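Local coordinates for protein BIS(5'-nucleosyl)-tetraphosphatase (Diadenosine tetraphosphatase), putative (Plasmodium falciparum, PDB 5CFJ) that probably hydrolyses diadenosine tetraphosphate asymmetrically, giving ATP and AMP, as a member of the Nudix hydrolase family, at residues 35-40 against 114-119; 81-86 against 137-142. One frame throughout, in Å; residues are numbered along the deposited sequence. Where two conformers were deposited one is given.

Interaction 1: residues 35-40 against 114-119. With SO4 (sulfate ion), chain C.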
loop_
_atom_site.group_PDB
_atom_site.type_symbol
_atom_site.label_atom_id
_atom_site.label_comp_id
_atom_site.label_asym_id
_atom_site.label_seq_id
_atom_site.Cartn_x
_atom_site.Cartn_y
_atom_site.Cartn_z
ATOM N N LEU A 35 2.960 -5.265 3.463
ATOM C CA LEU A 35 2.857 -5.780 4.819
ATOM C C LEU A 35 2.198 -7.152 4.788
ATOM O O LEU A 35 1.187 -7.342 4.098
ATOM C CB LEU A 35 2.036 -4.827 5.685
ATOM C CG LEU A 35 2.393 -3.345 5.599
ATOM C CD1 LEU A 35 1.451 -2.542 6.485
ATOM C CD2 LEU A 35 3.826 -3.092 6.010
ATOM N N LYS A 36 2.770 -8.101 5.525
ATOM C CA LYS A 36 2.253 -9.463 5.549
ATOM C C LYS A 36 1.247 -9.639 6.678
ATOM O O LYS A 36 1.593 -9.533 7.854
ATOM C CB LYS A 36 3.390 -10.471 5.696
ATOM C CG LYS A 36 2.907 -11.903 5.573
ATOM C CD LYS A 36 4.017 -12.910 5.788
ATOM C CE LYS A 36 3.494 -14.328 5.651
ATOM N NZ LYS A 36 4.609 -15.307 5.633
ATOM N N ALA A 37 0.003 -9.916 6.315
ATOM C CA ALA A 37 -1.064 -10.045 7.299
ATOM C C ALA A 37 -0.796 -11.169 8.297
ATOM O O ALA A 37 -0.351 -12.254 7.915
ATOM C CB ALA A 37 -2.383 -10.277 6.598
ATOM N N SER A 38 -1.084 -10.903 9.569
ATOM C CA SER A 38 -0.914 -11.885 10.642
ATOM C C SER A 38 -2.000 -12.946 10.631
ATOM O O SER A 38 -1.787 -14.072 11.079
ATOM C CB SER A 38 -0.916 -11.203 12.012
ATOM O OG SER A 38 0.172 -10.318 12.157
ATOM N N TYR A 39 -3.179 -12.572 10.143
ATOM C CA TYR A 39 -4.346 -13.445 10.234
ATOM C C TYR A 39 -4.682 -14.168 8.934
ATOM O O TYR A 39 -5.668 -14.900 8.863
ATOM C CB TYR A 39 -5.562 -12.638 10.699
ATOM N N ALA A 40 -3.862 -13.971 7.909
ATOM C CA ALA A 40 -4.107 -14.597 6.616
ATOM C C ALA A 40 -2.916 -15.427 6.155
ATOM O O ALA A 40 -1.831 -15.349 6.732
ATOM N N ASP A 114 -0.023 -5.453 15.531
ATOM C CA ASP A 114 -0.359 -6.874 15.605
ATOM C C ASP A 114 -1.020 -7.391 14.324
ATOM O O ASP A 114 -1.143 -8.601 14.133
ATOM C CB ASP A 114 -1.254 -7.169 16.820
ATOM C CG ASP A 114 -2.515 -6.316 16.865
ATOM O OD1 ASP A 114 -2.826 -5.622 15.878
ATOM O OD2 ASP A 114 -3.206 -6.347 17.909
ATOM N N GLU A 115 -1.419 -6.479 13.443
ATOM C CA GLU A 115 -2.079 -6.851 12.197
ATOM C C GLU A 115 -1.138 -7.525 11.197
ATOM O O GLU A 115 -1.591 -8.216 10.279
ATOM C CB GLU A 115 -2.716 -5.615 11.561
ATOM C CG GLU A 115 -3.679 -5.905 10.429
ATOM C CD GLU A 115 -4.673 -4.781 10.230
ATOM O OE1 GLU A 115 -4.498 -3.719 10.861
ATOM O OE2 GLU A 115 -5.622 -4.954 9.436
ATOM N N HIS A 116 0.166 -7.315 11.364
ATOM C CA HIS A 116 1.141 -7.837 10.414
ATOM C C HIS A 116 2.349 -8.464 11.088
ATOM O O HIS A 116 2.745 -8.049 12.168
ATOM C CB HIS A 116 1.602 -6.725 9.479
ATOM C CG HIS A 116 0.488 -6.110 8.699
ATOM N ND1 HIS A 116 -0.117 -4.928 9.074
ATOM C CD2 HIS A 116 -0.155 -6.523 7.582
ATOM C CE1 HIS A 116 -1.071 -4.634 8.211
ATOM N NE2 HIS A 116 -1.117 -5.590 7.297
ATOM N N THR A 117 2.950 -9.444 10.421
ATOM C CA THR A 117 4.095 -10.148 10.990
ATOM C C THR A 117 5.408 -9.785 10.309
ATOM O O THR A 117 6.478 -10.069 10.838
ATOM C CB THR A 117 3.920 -11.669 10.899
ATOM O OG1 THR A 117 3.749 -12.041 9.527
ATOM C CG2 THR A 117 2.712 -12.119 11.700
ATOM N N ASP A 118 5.331 -9.162 9.139
ATOM C CA ASP A 118 6.522 -8.871 8.353
ATOM C C ASP A 118 6.222 -7.746 7.374
ATOM O O ASP A 118 5.060 -7.425 7.134
ATOM C CB ASP A 118 6.977 -10.127 7.607
ATOM C CG ASP A 118 8.435 -10.081 7.188
ATOM O OD1 ASP A 118 9.167 -9.148 7.585
ATOM O OD2 ASP A 118 8.857 -11.003 6.455
ATOM N N TYR A 119 7.266 -7.139 6.821
ATOM C CA TYR A 119 7.104 -6.157 5.755
ATOM C C TYR A 119 8.246 -6.317 4.785
ATOM O O TYR A 119 9.317 -6.798 5.149
ATOM C CB TYR A 119 7.077 -4.726 6.294
ATOM C CG TYR A 119 8.394 -4.261 6.877
ATOM C CD1 TYR A 119 9.361 -3.645 6.081
ATOM C CD2 TYR A 119 8.675 -4.445 8.223
ATOM C CE1 TYR A 119 10.573 -3.229 6.627
ATOM C CE2 TYR A 119 9.874 -4.036 8.773
ATOM C CZ TYR A 119 10.821 -3.435 7.975
ATOM O OH TYR A 119 12.009 -3.025 8.539
HETATM S S SO4 C . 5.369 -15.631 2.218
HETATM O O1 SO4 C . 6.316 -15.215 3.252
HETATM O O2 SO4 C . 4.004 -15.485 2.709
HETATM O O3 SO4 C . 5.538 -14.798 1.032
HETATM O O4 SO4 C . 5.607 -17.031 1.878
HETATM O O HOH W 1 -1.655 -6.865 4.641
HETATM O O HOH W 2 7.284 -13.197 6.203
#

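Interaction 2: residues 81-86 against 137-142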
loop_
_atom_site.group_PDB
_atom_site.type_symbol
_atom_site.label_atom_id
_atom_site.label_comp_id
_atom_site.label_asym_id
_atom_site.label_seq_id
_atom_site.Cartn_x
_atom_site.Cartn_y
_atom_site.Cartn_z
ATOM N N TYR A 81 -1.784 10.544 -7.692
ATOM C CA TYR A 81 -2.193 9.275 -8.268
ATOM C C TYR A 81 -3.030 8.519 -7.256
ATOM O O TYR A 81 -2.634 8.369 -6.104
ATOM C CB TYR A 81 -0.979 8.430 -8.687
ATOM C CG TYR A 81 -1.361 7.080 -9.243
ATOM C CD1 TYR A 81 -1.593 5.999 -8.401
ATOM C CD2 TYR A 81 -1.512 6.886 -10.603
ATOM C CE1 TYR A 81 -1.970 4.759 -8.897
ATOM C CE2 TYR A 81 -1.890 5.649 -11.111
ATOM C CZ TYR A 81 -2.112 4.591 -10.249
ATOM O OH TYR A 81 -2.482 3.364 -10.738
ATOM N N GLN A 82 -4.182 8.031 -7.690
ATOM C CA GLN A 82 -4.989 7.138 -6.868
ATOM C C GLN A 82 -5.667 6.118 -7.755
ATOM O O GLN A 82 -5.898 6.363 -8.945
ATOM C CB GLN A 82 -6.034 7.905 -6.069
ATOM C CG GLN A 82 -7.078 8.571 -6.944
ATOM C CD GLN A 82 -8.202 9.198 -6.146
ATOM O OE1 GLN A 82 -9.341 8.725 -6.178
ATOM N NE2 GLN A 82 -7.895 10.278 -5.437
ATOM N N LYS A 83 -5.987 4.969 -7.182
ATOM C CA LYS A 83 -6.751 3.979 -7.924
ATOM C C LYS A 83 -7.629 3.199 -6.978
ATOM O O LYS A 83 -7.207 2.818 -5.884
ATOM C CB LYS A 83 -5.843 3.022 -8.705
ATOM C CG LYS A 83 -6.629 2.120 -9.678
ATOM C CD LYS A 83 -5.758 1.214 -10.532
ATOM C CE LYS A 83 -6.630 0.444 -11.517
ATOM N NZ LYS A 83 -5.853 -0.471 -12.402
ATOM N N THR A 84 -8.848 2.936 -7.427
ATOM C CA THR A 84 -9.787 2.118 -6.686
ATOM C C THR A 84 -9.848 0.735 -7.326
ATOM O O THR A 84 -10.052 0.595 -8.530
ATOM C CB THR A 84 -11.165 2.774 -6.653
ATOM O OG1 THR A 84 -11.057 4.044 -5.995
ATOM C CG2 THR A 84 -12.140 1.927 -5.893
ATOM N N LEU A 85 -9.638 -0.281 -6.504
ATOM C CA LEU A 85 -9.719 -1.675 -6.913
ATOM C C LEU A 85 -10.983 -2.278 -6.359
ATOM O O LEU A 85 -11.227 -2.199 -5.172
ATOM C CB LEU A 85 -8.516 -2.463 -6.391
ATOM C CG LEU A 85 -7.127 -1.911 -6.685
ATOM C CD1 LEU A 85 -6.060 -2.848 -6.144
ATOM C CD2 LEU A 85 -6.941 -1.676 -8.173
ATOM N N LYS A 86 -11.781 -2.894 -7.214
ATOM C CA LYS A 86 -12.949 -3.621 -6.753
ATOM C C LYS A 86 -12.735 -5.102 -6.998
ATOM O O LYS A 86 -12.370 -5.515 -8.098
ATOM C CB LYS A 86 -14.221 -3.143 -7.445
ATOM C CG LYS A 86 -15.425 -3.924 -6.954
ATOM C CD LYS A 86 -16.727 -3.289 -7.333
ATOM C CE LYS A 86 -17.868 -3.989 -6.615
ATOM N NZ LYS A 86 -19.173 -3.381 -6.956
ATOM N N ALA A 137 -1.016 -6.216 -8.582
ATOM C CA ALA A 137 0.156 -6.261 -9.449
ATOM C C ALA A 137 0.096 -5.121 -10.474
ATOM O O ALA A 137 1.070 -4.362 -10.721
ATOM C CB ALA A 137 0.243 -7.614 -10.139
ATOM N N ASP A 138 -1.089 -4.986 -11.054
ATOM C CA ASP A 138 -1.304 -3.989 -12.074
ATOM C C ASP A 138 -1.238 -2.593 -11.475
ATOM O O ASP A 138 -0.703 -1.683 -12.106
ATOM C CB ASP A 138 -2.637 -4.212 -12.781
ATOM C CG ASP A 138 -2.642 -5.479 -13.607
ATOM O OD1 ASP A 138 -1.549 -6.040 -13.835
ATOM O OD2 ASP A 138 -3.726 -5.914 -14.030
ATOM N N LEU A 139 -1.751 -2.421 -10.251
ATOM C CA LEU A 139 -1.595 -1.156 -9.544
ATOM C C LEU A 139 -0.127 -0.765 -9.476
ATOM O O LEU A 139 0.221 0.396 -9.728
ATOM C CB LEU A 139 -2.182 -1.259 -8.141
ATOM C CG LEU A 139 -1.965 -0.061 -7.215
ATOM C CD1 LEU A 139 -2.731 1.168 -7.701
ATOM C CD2 LEU A 139 -2.371 -0.419 -5.792
ATOM N N LEU A 140 0.739 -1.712 -9.115
ATOM C CA LEU A 140 2.158 -1.352 -9.003
ATOM C C LEU A 140 2.742 -0.927 -10.347
ATOM O O LEU A 140 3.497 0.076 -10.442
ATOM C CB LEU A 140 2.983 -2.499 -8.430
ATOM C CG LEU A 140 2.516 -3.008 -7.069
ATOM C CD1 LEU A 140 3.544 -3.981 -6.498
ATOM C CD2 LEU A 140 2.254 -1.861 -6.112
ATOM N N LYS A 141 2.408 -1.664 -11.406
ATOM C CA LYS A 141 2.936 -1.284 -12.720
ATOM C C LYS A 141 2.441 0.093 -13.174
ATOM O O LYS A 141 3.207 0.916 -13.703
ATOM C CB LYS A 141 2.575 -2.333 -13.767
ATOM C CG LYS A 141 3.345 -3.626 -13.624
ATOM C CD LYS A 141 3.069 -4.546 -14.798
ATOM C CE LYS A 141 3.401 -3.865 -16.115
ATOM N NZ LYS A 141 4.859 -3.591 -16.249
ATOM N N GLU A 142 1.162 0.358 -12.964
ATOM C CA GLU A 142 0.586 1.634 -13.365
ATOM C C GLU A 142 1.134 2.801 -12.527
ATOM O O GLU A 142 1.390 3.895 -13.058
ATOM C CB GLU A 142 -0.941 1.541 -13.306
ATOM C CG GLU A 142 -1.455 0.482 -14.299
ATOM C CD GLU A 142 -2.959 0.238 -14.264
ATOM O OE1 GLU A 142 -3.678 0.936 -13.524
ATOM O OE2 GLU A 142 -3.426 -0.671 -14.990
HETATM O O HOH W 3 -3.800 3.279 -13.003
#

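Interaction 1: residues 35-40 against 114-119
The imidazole of H116 is sandwiched between two aliphatic groups: L35 CB sits over one face as a CH-pi contact, 3.5 Å from the centroid of the H116 ring, while CG of its own neighbour E115 lies against the opposite face. A water near the ring plane joins H116 NE2 to L35 O. Beyond the ring, the backbones pair irregularly. T117 N donates to K36 O nearly in line with the carbonyl, and K36 N donates to D118 O (2.9 Å); strand 116-122 has an extra residue here, consistent with a classic beta bulge where the chain turns at T117. This pairing joins strands 30-37 and 116-122 of the Nudix fold beside the helix of the Nudix box, whose E68 touches both L35 and H116. Past the strand end, S38 N bonds to E115 O (2.8 Å); the S38 hydroxyl is modelled in two positions, so its bond to D114 O is only tentative. The fully extended chain of K36 passes T117 OG1 and ends on two oxygens of a sulfate probably carried over from crystallisation, with NZ 2.9 Å from O1; W44 binds the same ion. The carboxylate of D118 is salt-bridged to K120.

Interaction 2: residues 81-86 against 137-142
K83 and E142 form a salt bridge from strand 76-89 to helix 134-147, with K83 NZ 2.8 Å from E142 OE1. The ammonium meets the syn side of that oxygen but stands 32° out of the carboxylate plane, and E142 OE2 is more distant, so the grip is one-sided. Both chains are extended beyond CG and meet roughly perpendicular; the lysine has its CG anti to the backbone N (chi1 -170°), which, with the extended chain, brings NZ alongside E142. A water lies 2.6 Å from Y81 OH; its approach to E142 OE1 is implausibly short, so a bridge between phenol and carboxylate is doubtful.

Next to the salt bridge lies L139. Its CD1 fits between two strand residues, 3.8 Å from K83 CB and 3.9 Å from Y81 CE1, meeting the tyrosine ring at its edge and in its plane. The leucine and lysine side chains run alongside each other with their ends pointing opposite ways. Y81 OH reaches on to E142 CB (3.5 Å), and L139 CD2 approaches L85 CD1 more loosely. Strand and helix segments run nearly antiparallel, at 164°, with axes 10.2 Å apart. Y81, K83 and L85 point toward the helix, while the backbone of the strand pairs with 92-103; L139 also rests on Y98 and L12. This is how the C-terminal helix of the Nudix alpha/beta/alpha sandwich covers its sheet.

The chemistry is thus layered: a buried leucine supplies apolar contact, while the aliphatic part of K83 takes part in that packing before its ammonium pairs with E142. With D138 OD2 6.1 Å from K83 NZ, near but not in contact, the local field probably favours a charged lysine.

How the interactions relate
The two contacts lie on opposite sides of the chain's centre, with centres about 21 Å apart, and both reach the same mixed sheet. Interaction 1 is a surface contact between two antiparallel strand ends and the loops that adjoin them, held mostly by backbone hydrogen bonds and placed beside helix 57-69; side chains add a sulfate site, a covered imidazole face and a little apolar contact. Interaction 2 is partly buried and joins a strand to a helix mainly through side chains, with a salt bridge bordering apolar packing. Strand 116-122 and helix 134-147 are consecutive in the chain, and the segments of the two contacts alternate along it.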